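Threonine synthase (Brucella melitensis bv. 1, PDB 4F4F) probably catalyses the pyridoxal-phosphate-dependent conversion of O-phospho-L-homoserine and water to L-threonine and phosphate, the last step of threonine biosynthesis. Local coordinates at residues A[160-168]-A[458-468]; A[48-59]-A[240-250]. All coordinates share one frame; numbering follows the deposited sequence.

Contact 1: A[160-168]-A[458-468]; sequences RDNTDIFIL and VEEYVRHHSRA
Strand 163-168 and helix 458-465 run nearly antiparallel, their axes 10.1 Å apart at an angle of 157°, and the backbones draw closest just past the helix, where the CA atoms of Asp164 and Ser466 are 5.8 Å apart. Asp164, Phe166 and Leu168, alternate residues of the strand, all face the helix. Val462 lays CG2 over one face of the Phe166 ring, 4.0 Å from its centroid, a CH-pi contact, while Tyr461 CE1 and His465 CB meet the edge of that ring. With CG anti to the carbonyl carbon (chi1 -56°), the Phe166 ring lies against Val462; farther along, Leu168 CD2 and Val458 CG1 touch tip to tip at 4.1 Å. This is the helix-on-sheet layering of an alpha/beta domain: strand 163-170 is the middle strand of a five-stranded parallel sheet, and the C-terminal helix packs against one side of it, next to helix 213-219. His191 of the adjacent strand stacks on Phe166 and bonds Tyr461 OH. Beyond the helix, Arg467 NE forms a salt bridge with the syn lone pair of Asp164 OD1 at 2.9 Å, the carboxylate and guanidinium planes 67° apart. Asp164 OD2 is met from above the carboxylate plane by Arg467 N, also at 2.9 Å. Arg467 NH2 donates to Thr163 O at 3.0 Å. One water joins Asp164 OD1 to His465 O; another links Arg467 NH1 to Asp161 O.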
loop_
_atom_site.group_PDB
_atom_site.type_symbol
_atom_site.label_atom_id
_atom_site.label_comp_id
_atom_site.label_asym_id
_atom_site.label_seq_id
_atom_site.Cartn_x
_atom_site.Cartn_y
_atom_site.Cartn_z
ATOM N N ARG A 160 -5.394 -17.261 -8.788
ATOM C CA ARG A 160 -5.902 -16.537 -9.932
ATOM C C ARG A 160 -5.691 -17.435 -11.182
ATOM O O ARG A 160 -4.819 -18.335 -11.187
ATOM C CB ARG A 160 -5.251 -15.146 -10.088
ATOM C CG ARG A 160 -5.359 -14.211 -8.874
ATOM C CD ARG A 160 -6.724 -13.576 -8.666
ATOM N NE ARG A 160 -7.754 -14.545 -8.273
ATOM C CZ ARG A 160 -7.964 -14.984 -7.033
ATOM N NH1 ARG A 160 -8.942 -15.852 -6.821
ATOM N NH2 ARG A 160 -7.225 -14.559 -5.985
ATOM N N ASP A 161 -6.490 -17.211 -12.214
ATOM C CA ASP A 161 -6.456 -18.052 -13.391
ATOM C C ASP A 161 -5.303 -17.700 -14.357
ATOM O O ASP A 161 -4.720 -18.592 -14.960
ATOM C CB ASP A 161 -7.803 -17.987 -14.132
ATOM C CG ASP A 161 -9.006 -18.401 -13.244
ATOM O OD1 ASP A 161 -8.848 -19.226 -12.307
ATOM O OD2 ASP A 161 -10.129 -17.905 -13.506
ATOM N N ASN A 162 -4.979 -16.418 -14.492
ATOM C CA ASN A 162 -4.133 -15.943 -15.598
ATOM C C ASN A 162 -2.712 -15.497 -15.201
ATOM O O ASN A 162 -1.983 -14.949 -16.038
ATOM C CB ASN A 162 -4.862 -14.832 -16.358
ATOM C CG ASN A 162 -6.182 -15.323 -16.938
ATOM O OD1 ASN A 162 -7.249 -14.741 -16.728
ATOM N ND2 ASN A 162 -6.120 -16.421 -17.612
ATOM N N THR A 163 -2.343 -15.783 -13.950
ATOM C CA THR A 163 -1.046 -15.387 -13.387
ATOM C C THR A 163 -0.390 -16.548 -12.644
ATOM O O THR A 163 -1.071 -17.496 -12.219
ATOM C CB THR A 163 -1.162 -14.179 -12.431
ATOM O OG1 THR A 163 -2.083 -14.481 -11.374
ATOM C CG2 THR A 163 -1.606 -12.936 -13.193
ATOM N N ASP A 164 0.946 -16.507 -12.621
ATOM C CA ASP A 164 1.794 -17.346 -11.764
ATOM C C ASP A 164 2.675 -16.319 -11.039
ATOM O O ASP A 164 3.142 -15.330 -11.651
ATOM C CB ASP A 164 2.642 -18.319 -12.588
ATOM C CG ASP A 164 1.784 -19.323 -13.356
ATOM O OD1 ASP A 164 1.192 -20.199 -12.716
ATOM O OD2 ASP A 164 1.657 -19.212 -14.598
ATOM N N ILE A 165 2.873 -16.531 -9.754
ATOM C CA ILE A 165 3.619 -15.597 -8.949
ATOM C C ILE A 165 4.855 -16.240 -8.333
ATOM O O ILE A 165 4.799 -17.379 -7.828
ATOM C CB ILE A 165 2.702 -14.929 -7.894
ATOM C CG1 ILE A 165 3.474 -13.859 -7.091
ATOM C CG2 ILE A 165 2.105 -15.999 -7.010
ATOM C CD1 ILE A 165 2.662 -12.796 -6.371
ATOM N N PHE A 166 5.973 -15.521 -8.441
ATOM C CA PHE A 166 7.251 -15.937 -7.912
ATOM C C PHE A 166 7.758 -14.813 -6.997
ATOM O O PHE A 166 7.937 -13.673 -7.433
ATOM C CB PHE A 166 8.271 -16.185 -9.052
ATOM C CG PHE A 166 7.796 -17.180 -10.077
ATOM C CD1 PHE A 166 6.800 -16.835 -10.977
ATOM C CD2 PHE A 166 8.308 -18.464 -10.115
ATOM C CE1 PHE A 166 6.336 -17.771 -11.900
ATOM C CE2 PHE A 166 7.855 -19.388 -11.030
ATOM C CZ PHE A 166 6.877 -19.046 -11.938
ATOM N N ILE A 167 7.944 -15.146 -5.725
ATOM C CA ILE A 167 8.470 -14.213 -4.746
ATOM C C ILE A 167 9.789 -14.756 -4.220
ATOM O O ILE A 167 9.869 -15.914 -3.726
ATOM C CB ILE A 167 7.506 -14.032 -3.586
ATOM C CG1 ILE A 167 6.173 -13.393 -4.051
ATOM C CG2 ILE A 167 8.202 -13.227 -2.474
ATOM C CD1 ILE A 167 6.264 -11.982 -4.628
ATOM N N LEU A 168 10.814 -13.926 -4.337
ATOM C CA LEU A 168 12.121 -14.234 -3.839
ATOM C C LEU A 168 12.285 -13.570 -2.458
ATOM O O LEU A 168 11.994 -12.366 -2.290
ATOM C CB LEU A 168 13.178 -13.682 -4.817
ATOM C CG LEU A 168 13.336 -14.272 -6.226
ATOM C CD1 LEU A 168 12.101 -14.115 -7.099
ATOM C CD2 LEU A 168 14.543 -13.687 -6.922
ATOM N N VAL A 458 17.565 -18.589 -11.331
ATOM C CA VAL A 458 16.223 -18.088 -11.031
ATOM C C VAL A 458 15.404 -18.013 -12.338
ATOM O O VAL A 458 14.240 -18.429 -12.366
ATOM C CB VAL A 458 16.257 -16.730 -10.285
ATOM C CG1 VAL A 458 14.851 -16.182 -10.107
ATOM C CG2 VAL A 458 16.933 -16.869 -8.921
ATOM N N GLU A 459 16.024 -17.550 -13.431
ATOM C CA GLU A 459 15.257 -17.402 -14.671
ATOM C C GLU A 459 14.820 -18.771 -15.157
ATOM O O GLU A 459 13.702 -18.919 -15.633
ATOM C CB GLU A 459 16.057 -16.704 -15.776
ATOM C CG GLU A 459 16.147 -15.199 -15.608
ATOM C CD GLU A 459 16.850 -14.513 -16.768
ATOM O OE1 GLU A 459 17.381 -15.228 -17.635
ATOM O OE2 GLU A 459 16.857 -13.263 -16.833
ATOM N N GLU A 460 15.704 -19.767 -15.049
ATOM C CA GLU A 460 15.370 -21.144 -15.477
ATOM C C GLU A 460 14.197 -21.698 -14.646
ATOM O O GLU A 460 13.296 -22.359 -15.169
ATOM C CB GLU A 460 16.600 -22.103 -15.414
ATOM N N TYR A 461 14.215 -21.445 -13.348
ATOM C CA TYR A 461 13.107 -21.910 -12.495
ATOM C C TYR A 461 11.813 -21.252 -12.952
ATOM O O TYR A 461 10.799 -21.921 -13.151
ATOM C CB TYR A 461 13.366 -21.673 -10.979
ATOM C CG TYR A 461 12.228 -22.204 -10.136
ATOM C CD1 TYR A 461 11.040 -21.481 -10.026
ATOM C CD2 TYR A 461 12.306 -23.451 -9.483
ATOM C CE1 TYR A 461 9.957 -21.979 -9.319
ATOM C CE2 TYR A 461 11.224 -23.935 -8.740
ATOM C CZ TYR A 461 10.056 -23.200 -8.670
ATOM O OH TYR A 461 8.940 -23.631 -7.960
ATOM N N VAL A 462 11.854 -19.950 -13.175
ATOM C CA VAL A 462 10.646 -19.241 -13.575
ATOM C C VAL A 462 10.140 -19.727 -14.941
ATOM O O VAL A 462 8.953 -19.975 -15.109
ATOM C CB VAL A 462 10.873 -17.712 -13.604
ATOM C CG1 VAL A 462 9.734 -17.014 -14.345
ATOM C CG2 VAL A 462 11.032 -17.170 -12.191
ATOM N N ARG A 463 11.067 -19.872 -15.892
ATOM C CA ARG A 463 10.761 -20.342 -17.238
ATOM C C ARG A 463 10.108 -21.720 -17.181
ATOM O O ARG A 463 9.101 -21.955 -17.834
ATOM C CB ARG A 463 12.054 -20.340 -18.062
ATOM C CG ARG A 463 11.951 -20.768 -19.513
ATOM C CD ARG A 463 13.332 -20.704 -20.195
ATOM N NE ARG A 463 13.586 -19.357 -20.719
ATOM C CZ ARG A 463 14.563 -18.524 -20.351
ATOM N NH1 ARG A 463 15.476 -18.865 -19.456
ATOM N NH2 ARG A 463 14.627 -17.320 -20.924
ATOM N N HIS A 464 10.655 -22.618 -16.363
ATOM C CA HIS A 464 10.119 -23.976 -16.231
ATOM C C HIS A 464 8.738 -24.048 -15.611
ATOM O O HIS A 464 7.926 -24.878 -16.018
ATOM C CB HIS A 464 11.089 -24.881 -15.463
ATOM C CG HIS A 464 10.650 -26.321 -15.412
ATOM N ND1 HIS A 464 10.004 -26.845 -14.346
ATOM C CD2 HIS A 464 10.727 -27.340 -16.368
ATOM C CE1 HIS A 464 9.706 -28.147 -14.594
ATOM N NE2 HIS A 464 10.149 -28.445 -15.830
ATOM N N HIS A 465 8.434 -23.158 -14.670
ATOM C CA HIS A 465 7.219 -23.279 -13.879
ATOM C C HIS A 465 6.080 -22.354 -14.294
ATOM O O HIS A 465 4.913 -22.690 -14.073
ATOM C CB HIS A 465 7.559 -23.102 -12.399
ATOM C CG HIS A 465 8.320 -24.263 -11.821
ATOM N ND1 HIS A 465 7.702 -25.372 -11.361
ATOM C CD2 HIS A 465 9.689 -24.482 -11.668
ATOM C CE1 HIS A 465 8.628 -26.256 -10.916
ATOM N NE2 HIS A 465 9.843 -25.715 -11.109
ATOM N N SER A 466 6.382 -21.203 -14.895
ATOM C CA SER A 466 5.320 -20.306 -15.370
ATOM C C SER A 466 4.500 -20.941 -16.499
ATOM O O SER A 466 5.050 -21.605 -17.363
ATOM C CB SER A 466 5.873 -18.967 -15.873
ATOM O OG SER A 466 4.773 -18.099 -16.173
ATOM N N ARG A 467 3.194 -20.711 -16.486
ATOM C CA ARG A 467 2.309 -21.139 -17.578
ATOM C C ARG A 467 2.179 -20.071 -18.656
ATOM O O ARG A 467 1.440 -20.243 -19.607
ATOM C CB ARG A 467 0.926 -21.487 -17.029
ATOM C CG ARG A 467 0.919 -22.638 -16.042
ATOM C CD ARG A 467 -0.407 -22.745 -15.311
ATOM N NE ARG A 467 -0.698 -21.562 -14.490
ATOM C CZ ARG A 467 -1.890 -21.281 -13.974
ATOM N NH1 ARG A 467 -2.921 -22.076 -14.234
ATOM N NH2 ARG A 467 -2.081 -20.176 -13.252
ATOM N N ALA A 468 2.887 -18.962 -18.485
ATOM C CA ALA A 468 2.791 -17.802 -19.368
ATOM C C ALA A 468 3.396 -18.024 -20.740
ATOM O O ALA A 468 3.092 -17.291 -21.664
ATOM C CB ALA A 468 3.460 -16.601 -18.732
ATOM O OXT ALA A 468 4.241 -18.885 -20.951
HETATM O O HOH W 1 -5.767 -21.237 -13.784
HETATM O O HOH W 2 2.751 -22.232 -12.039
#

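Contact 2: A[48-59]-A[240-250]; sequences IRALRGKSYVEV and FTAALSLGAPD
An apolar cluster and a salt-bridge network join the end of helix 45-49, the turn after it and the start of helix 56-64, in the N-terminal threonine synthase region, to the last turns of helix 236-245 and the loop that follows, in the pyridoxal-phosphate-dependent enzyme region. Leu244 is central to the apolar part: its CD1 lies 3.6 Å from Leu51 CB and also touches Val59 CG2, while CD2 packs 3.7 Å from Ile48 CG2. One turn earlier in the helix, Thr241 CG2 presses against Val59 CG1 at 3.5 Å, and its OG1 approaches Tyr56 CE2 obliquely; the Tyr56 ring also packs edge-to-face with Tyr85. Past the helix, Pro249, which follows a cis peptide bond, sets CG over one face of the Arg49 guanidinium. Arg49 forms a bidentate salt bridge with Asp250, NH2 to OD1 at 2.8 Å and NE to OD2 at 3.1 Å, with both oxygens close to the guanidinium plane; its NH1 pairs with Glu46. Arg52, extended from CG to NE, adds a second salt bridge from NH2 to the anti lone pair of Asp250 OD2 at 2.8 Å, making a network of the three residues that probably keeps the carboxylate ionised. The same NH2 donates to Gly247 O at 3.2 Å, from 59° above the carbonyl plane, and a water bridges Arg52 NE to Leu244 O and Ala248 O. Gly247, with phi 112°, closes helix 236-245 with a Schellman motif, and on the facing segment Ser55 and Glu58 form the capping box that starts helix 56-64.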
loop_
_atom_site.group_PDB
_atom_site.type_symbol
_atom_site.label_atom_id
_atom_site.label_comp_id
_atom_site.label_asym_id
_atom_site.label_seq_id
_atom_site.Cartn_x
_atom_site.Cartn_y
_atom_site.Cartn_z
ATOM N N ILE A 48 -22.622 11.743 -1.396
ATOM C CA ILE A 48 -21.985 11.074 -0.255
ATOM C C ILE A 48 -23.057 10.662 0.764
ATOM O O ILE A 48 -23.039 9.530 1.270
ATOM C CB ILE A 48 -20.858 11.933 0.388
ATOM C CG1 ILE A 48 -19.730 12.197 -0.633
ATOM C CG2 ILE A 48 -20.347 11.264 1.665
ATOM C CD1 ILE A 48 -18.720 13.249 -0.158
ATOM N N ARG A 49 -24.002 11.559 1.049
ATOM C CA ARG A 49 -25.126 11.175 1.928
ATOM C C ARG A 49 -25.825 9.910 1.425
ATOM O O ARG A 49 -26.207 9.050 2.223
ATOM C CB ARG A 49 -26.105 12.308 2.135
ATOM C CG ARG A 49 -25.555 13.434 3.010
ATOM C CD ARG A 49 -26.601 14.434 3.472
ATOM N NE ARG A 49 -25.925 15.651 3.900
ATOM C CZ ARG A 49 -25.635 16.676 3.088
ATOM N NH1 ARG A 49 -26.033 16.687 1.809
ATOM N NH2 ARG A 49 -24.972 17.740 3.561
ATOM N N ALA A 50 -25.907 9.764 0.110
ATOM C CA ALA A 50 -26.556 8.599 -0.501
ATOM C C ALA A 50 -25.823 7.283 -0.233
ATOM O O ALA A 50 -26.406 6.230 -0.365
ATOM C CB ALA A 50 -26.784 8.810 -2.009
ATOM N N LEU A 51 -24.564 7.348 0.178
ATOM C CA LEU A 51 -23.776 6.149 0.529
ATOM C C LEU A 51 -24.065 5.615 1.931
ATOM O O LEU A 51 -23.625 4.504 2.282
ATOM C CB LEU A 51 -22.279 6.466 0.408
ATOM C CG LEU A 51 -21.865 6.839 -1.014
ATOM C CD1 LEU A 51 -20.391 7.167 -1.057
ATOM C CD2 LEU A 51 -22.275 5.785 -2.031
ATOM N N ARG A 52 -24.809 6.393 2.736
ATOM C CA ARG A 52 -25.056 6.009 4.142
ATOM C C ARG A 52 -25.816 4.698 4.206
ATOM O O ARG A 52 -26.773 4.485 3.483
ATOM C CB ARG A 52 -25.796 7.100 4.911
ATOM C CG ARG A 52 -24.908 8.298 5.248
ATOM C CD ARG A 52 -25.750 9.453 5.759
ATOM N NE ARG A 52 -24.901 10.509 6.281
ATOM C CZ ARG A 52 -25.310 11.723 6.594
ATOM N NH1 ARG A 52 -26.581 12.086 6.442
ATOM N NH2 ARG A 52 -24.448 12.576 7.083
ATOM N N GLY A 53 -25.361 3.830 5.089
ATOM C CA GLY A 53 -25.994 2.543 5.311
ATOM C C GLY A 53 -25.406 1.457 4.418
ATOM O O GLY A 53 -25.717 0.297 4.607
ATOM N N LYS A 54 -24.596 1.808 3.425
ATOM C CA LYS A 54 -24.195 0.818 2.428
ATOM C C LYS A 54 -23.031 -0.017 2.977
ATOM O O LYS A 54 -22.174 0.482 3.724
ATOM C CB LYS A 54 -23.774 1.515 1.129
ATOM N N SER A 55 -22.946 -1.241 2.490
ATOM C CA SER A 55 -21.861 -2.153 2.845
ATOM C C SER A 55 -20.541 -1.615 2.310
ATOM O O SER A 55 -20.525 -0.758 1.414
ATOM C CB SER A 55 -22.139 -3.530 2.249
ATOM O OG SER A 55 -21.896 -3.517 0.868
ATOM N N TYR A 56 -19.430 -2.130 2.851
ATOM C CA TYR A 56 -18.093 -1.797 2.338
ATOM C C TYR A 56 -18.027 -2.045 0.839
ATOM O O TYR A 56 -17.541 -1.204 0.092
ATOM C CB TYR A 56 -16.973 -2.609 3.049
ATOM C CG TYR A 56 -15.592 -2.158 2.662
ATOM C CD1 TYR A 56 -14.974 -2.644 1.521
ATOM C CD2 TYR A 56 -14.921 -1.198 3.401
ATOM C CE1 TYR A 56 -13.721 -2.228 1.130
ATOM C CE2 TYR A 56 -13.653 -0.777 3.039
ATOM C CZ TYR A 56 -13.049 -1.272 1.901
ATOM O OH TYR A 56 -11.799 -0.825 1.524
ATOM N N VAL A 57 -18.512 -3.215 0.405
ATOM C CA VAL A 57 -18.507 -3.556 -1.007
ATOM C C VAL A 57 -19.319 -2.550 -1.823
ATOM O O VAL A 57 -18.879 -2.111 -2.841
ATOM C CB VAL A 57 -19.012 -4.998 -1.222
ATOM C CG1 VAL A 57 -19.332 -5.289 -2.690
ATOM C CG2 VAL A 57 -17.984 -5.967 -0.671
ATOM N N GLU A 58 -20.493 -2.172 -1.359
ATOM C CA GLU A 58 -21.308 -1.216 -2.091
ATOM C C GLU A 58 -20.660 0.159 -2.193
ATOM O O GLU A 58 -20.760 0.818 -3.220
ATOM C CB GLU A 58 -22.678 -1.087 -1.439
ATOM C CG GLU A 58 -23.564 -2.308 -1.620
ATOM C CD GLU A 58 -24.801 -2.228 -0.738
ATOM O OE1 GLU A 58 -24.727 -1.762 0.422
ATOM O OE2 GLU A 58 -25.856 -2.644 -1.181
ATOM N N VAL A 59 -19.975 0.595 -1.135
ATOM C CA VAL A 59 -19.292 1.864 -1.175
ATOM C C VAL A 59 -18.118 1.783 -2.152
ATOM O O VAL A 59 -17.877 2.704 -2.919
ATOM C CB VAL A 59 -18.813 2.308 0.222
ATOM C CG1 VAL A 59 -17.919 3.547 0.148
ATOM C CG2 VAL A 59 -20.021 2.592 1.128
ATOM N N PHE A 240 -13.601 6.882 2.568
ATOM C CA PHE A 240 -15.040 7.047 2.520
ATOM C C PHE A 240 -15.809 6.290 3.613
ATOM O O PHE A 240 -16.680 6.861 4.284
ATOM C CB PHE A 240 -15.603 6.650 1.140
ATOM C CG PHE A 240 -15.427 7.731 0.078
ATOM C CD1 PHE A 240 -14.228 7.868 -0.615
ATOM C CD2 PHE A 240 -16.463 8.577 -0.242
ATOM C CE1 PHE A 240 -14.077 8.827 -1.603
ATOM C CE2 PHE A 240 -16.302 9.560 -1.200
ATOM C CZ PHE A 240 -15.121 9.683 -1.885
ATOM N N THR A 241 -15.530 5.009 3.778
ATOM C CA THR A 241 -16.332 4.205 4.722
ATOM C C THR A 241 -16.122 4.690 6.174
ATOM O O THR A 241 -17.084 4.816 6.946
ATOM C CB THR A 241 -16.098 2.702 4.550
ATOM O OG1 THR A 241 -14.711 2.370 4.826
ATOM C CG2 THR A 241 -16.520 2.249 3.115
ATOM N N ALA A 242 -14.880 4.940 6.563
ATOM C CA ALA A 242 -14.607 5.507 7.888
ATOM C C ALA A 242 -15.295 6.859 8.080
ATOM O O ALA A 242 -15.946 7.082 9.097
ATOM C CB ALA A 242 -13.103 5.645 8.103
ATOM N N ALA A 243 -15.183 7.752 7.096
ATOM C CA ALA A 243 -15.747 9.092 7.217
ATOM C C ALA A 243 -17.277 9.012 7.263
ATOM O O ALA A 243 -17.929 9.768 8.006
ATOM C CB ALA A 243 -15.286 10.012 6.078
ATOM N N LEU A 244 -17.868 8.073 6.527
ATOM C CA LEU A 244 -19.320 7.887 6.581
ATOM C C LEU A 244 -19.774 7.416 7.961
ATOM O O LEU A 244 -20.816 7.846 8.468
ATOM C CB LEU A 244 -19.787 6.864 5.540
ATOM C CG LEU A 244 -19.807 7.309 4.095
ATOM C CD1 LEU A 244 -19.910 6.062 3.155
ATOM C CD2 LEU A 244 -20.963 8.324 3.900
ATOM N N SER A 245 -18.982 6.576 8.622
ATOM C CA SER A 245 -19.351 6.128 9.961
ATOM C C SER A 245 -19.415 7.340 10.900
ATOM O O SER A 245 -20.256 7.385 11.778
ATOM C CB SER A 245 -18.361 5.084 10.521
ATOM O OG SER A 245 -18.397 3.862 9.787
ATOM N N LEU A 246 -18.526 8.315 10.692
ATOM C CA LEU A 246 -18.442 9.488 11.540
ATOM C C LEU A 246 -19.259 10.699 11.128
ATOM O O LEU A 246 -19.212 11.756 11.785
ATOM C CB LEU A 246 -16.962 9.871 11.767
ATOM C CG LEU A 246 -16.119 8.676 12.211
ATOM C CD1 LEU A 246 -14.645 9.083 12.206
ATOM C CD2 LEU A 246 -16.591 8.161 13.559
ATOM N N GLY A 247 -20.059 10.547 10.085
ATOM C CA GLY A 247 -21.036 11.537 9.743
ATOM C C GLY A 247 -20.798 12.300 8.467
ATOM O O GLY A 247 -21.541 13.262 8.168
ATOM N N ALA A 248 -19.827 11.853 7.670
ATOM C CA ALA A 248 -19.638 12.448 6.345
ATOM C C ALA A 248 -20.948 12.510 5.573
ATOM O O ALA A 248 -21.753 11.562 5.621
ATOM C CB ALA A 248 -18.565 11.687 5.547
ATOM N N PRO A 249 -21.183 13.605 4.827
ATOM C CA PRO A 249 -20.316 14.730 4.561
ATOM C C PRO A 249 -20.594 15.919 5.453
ATOM O O PRO A 249 -20.076 16.978 5.197
ATOM C CB PRO A 249 -20.708 15.123 3.130
ATOM C CG PRO A 249 -22.156 14.882 3.089
ATOM C CD PRO A 249 -22.417 13.701 4.041
ATOM N N ASP A 250 -21.423 15.754 6.471
ATOM C CA ASP A 250 -21.858 16.884 7.285
ATOM C C ASP A 250 -20.832 17.354 8.298
ATOM O O ASP A 250 -20.985 18.426 8.880
ATOM C CB ASP A 250 -23.169 16.543 7.973
ATOM C CG ASP A 250 -24.289 16.441 6.972
ATOM O OD1 ASP A 250 -24.588 17.454 6.343
ATOM O OD2 ASP A 250 -24.796 15.363 6.746
HETATM O O HOH W 3 -22.479 9.817 7.358
#

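Overall arrangement
From the N terminus, the chain first passes 48-59, then 160-168, then 240-250, and ends at 458-468. Contact 2 closes a loop with 180 residues between its segments and contact 1 one with 289; because the segments alternate, the loops cross rather than nest. Contact 2 joins the N-terminal region to the helix 236-245 that precedes strand 253-258 of the six-stranded mixed sheet. Contact 1 brings the C terminus back to the five-stranded parallel sheet. The two lie on opposite sides of the chain's centre, 40 Å between centres and about 15 Å between nearest atoms, without touching. The side chain of Tyr56 in contact 2 is about 14 Å from the bound pyridoxal phosphate, whereas contact 1 lies away from the cofactor site.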